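Local coordinates for Lin2111 protein (Listeria innocua, PDB 3EDP), which probably acts as a DNA-binding transcription regulator of the GntR family, pairing a winged helix-turn-helix domain with a UTRA domain, at residues T48-R51 against R52-L56. Residues are numbered along the deposited sequence; the frame is centred on the assembly and turned at random.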
loop_
_atom_site.group_PDB
_atom_site.type_symbol
_atom_site.label_atom_id
_atom_site.label_comp_id
_atom_site.label_asym_id
_atom_site.label_seq_id
_atom_site.Cartn_x
_atom_site.Cartn_y
_atom_site.Cartn_z
ATOM N N THR A 48 46.798 9.504 -6.438
ATOM C CA THR A 48 46.835 8.387 -7.387
ATOM C C THR A 48 46.852 7.037 -6.680
ATOM O O THR A 48 46.187 6.092 -7.089
ATOM C CB THR A 48 48.092 8.481 -8.269
ATOM O OG1 THR A 48 47.961 9.594 -9.157
ATOM C CG2 THR A 48 48.298 7.197 -9.071
ATOM N N THR A 49 47.650 6.945 -5.628
ATOM C CA THR A 49 47.698 5.736 -4.822
ATOM C C THR A 49 46.330 5.438 -4.192
ATOM O O THR A 49 45.833 4.310 -4.256
ATOM C CB THR A 49 48.777 5.857 -3.746
ATOM O OG1 THR A 49 50.058 5.896 -4.387
ATOM C CG2 THR A 49 48.714 4.677 -2.779
ATOM N N ILE A 50 45.715 6.455 -3.601
ATOM C CA ILE A 50 44.416 6.275 -2.960
ATOM C C ILE A 50 43.351 5.909 -3.998
ATOM O O ILE A 50 42.518 5.023 -3.772
ATOM C CB ILE A 50 43.985 7.536 -2.192
ATOM C CG1 ILE A 50 44.896 7.760 -0.980
ATOM C CG2 ILE A 50 42.521 7.445 -1.769
ATOM C CD1 ILE A 50 45.027 6.566 -0.056
ATOM N N ARG A 51 43.403 6.565 -5.153
ATOM C CA ARG A 51 42.402 6.304 -6.196
ATOM C C ARG A 51 42.489 4.852 -6.666
ATOM O O ARG A 51 41.472 4.204 -6.942
ATOM C CB ARG A 51 42.547 7.270 -7.377
ATOM C CG ARG A 51 41.615 6.937 -8.552
ATOM C CD ARG A 51 41.781 7.908 -9.720
ATOM N NE ARG A 51 43.132 7.886 -10.282
ATOM C CZ ARG A 51 44.002 8.888 -10.180
ATOM N NH1 ARG A 51 45.211 8.779 -10.724
ATOM N NH2 ARG A 51 43.666 10.002 -9.540
ATOM N N ARG A 52 43.711 4.334 -6.728
ATOM C CA ARG A 52 43.932 2.944 -7.116
ATOM C C ARG A 52 43.470 1.959 -6.043
ATOM O O ARG A 52 42.926 0.904 -6.360
ATOM C CB ARG A 52 45.401 2.707 -7.452
ATOM C CG ARG A 52 45.849 3.360 -8.755
ATOM C CD ARG A 52 47.369 3.414 -8.827
ATOM N NE ARG A 52 47.850 3.733 -10.164
ATOM C CZ ARG A 52 49.118 4.001 -10.455
ATOM N NH1 ARG A 52 50.038 4.006 -9.485
ATOM N NH2 ARG A 52 49.462 4.267 -11.716
ATOM N N ALA A 53 43.711 2.295 -4.781
ATOM C CA ALA A 53 43.253 1.464 -3.678
ATOM C C ALA A 53 41.729 1.369 -3.705
ATOM O O ALA A 53 41.164 0.280 -3.601
ATOM C CB ALA A 53 43.725 2.039 -2.338
ATOM N N VAL A 54 41.073 2.519 -3.848
ATOM C CA VAL A 54 39.619 2.572 -3.873
ATOM C C VAL A 54 39.063 1.815 -5.092
ATOM O O VAL A 54 38.118 1.041 -4.953
ATOM C CB VAL A 54 39.084 4.035 -3.817
ATOM C CG1 VAL A 54 37.553 4.072 -3.965
ATOM C CG2 VAL A 54 39.495 4.707 -2.508
ATOM N N ASP A 55 39.658 2.024 -6.271
ATOM C CA ASP A 55 39.249 1.280 -7.474
ATOM C C ASP A 55 39.215 -0.213 -7.177
ATOM O O ASP A 55 38.308 -0.926 -7.595
ATOM C CB ASP A 55 40.221 1.497 -8.636
ATOM C CG ASP A 55 40.058 2.837 -9.312
ATOM O OD1 ASP A 55 39.127 3.600 -8.968
ATOM O OD2 ASP A 55 40.886 3.126 -10.204
ATOM N N LEU A 56 40.236 -0.680 -6.471
ATOM C CA LEU A 56 40.339 -2.079 -6.077
ATOM C C LEU A 56 39.181 -2.474 -5.156
ATOM O O LEU A 56 38.594 -3.550 -5.303
ATOM C CB LEU A 56 41.677 -2.315 -5.373
ATOM C CG LEU A 56 42.275 -3.718 -5.322
ATOM C CD1 LEU A 56 43.614 -3.677 -4.598
ATOM C CD2 LEU A 56 41.338 -4.684 -4.632
HETATM O O HOH W 1 50.329 4.208 -6.605
#
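T48 and R52, one turn apart on helix 47-59, lie side by side on the more exposed flank of what is probably, by order and family, the recognition helix of a GntR winged helix-turn-helix. The methyl CG2 of T48 makes a van der Waals contact with one face of the R52 guanidinium, lying over its centre 3.5 Å above the plane. The first torsion of R52 (chi1 -71°, CG beside the backbone N) starts its chain back toward the N-terminal end of the helix, and the extended run from CG to NE carries it to T48. At the guanidinium edge, in plane, one water accepts from R52 NH1 (2.9 Å) and also lies 2.8 Å from T49 OG1, so the link to T49 is solvent-mediated. R51, bent at chi3, gives T48 OG1 a weak bond from NH1, at an N-H...O angle of 126°; that hydroxyl also bonds a glycerol, probably from the crystallisation liquor.

The tight side is I50, A53 and V54, all buried: V54 CG2 lies 3.3 Å and A53 CB 3.5 Å from I50 O. The I50 CG2 and V54 CG2 methyls meet more modestly, at 4.1 Å; I50 also packs on helix 36-42, the first helix of the helix-turn-helix pair, and V54 on wing strand 63-66. V54 N donates to I50 O at 2.9 Å, with an N-H...O angle of 169°, the straightest of the four that join 48-51 to 52-56.

D55 forms the border. It runs alongside R51, yet their charged ends are not in contact, and its real partner is R65 on the wing, whose NH1 makes a salt bridge with D55 OD1 while its NH2 bonds R51 O. That same carbonyl oxygen also accepts from D55 N, at 2.9 Å.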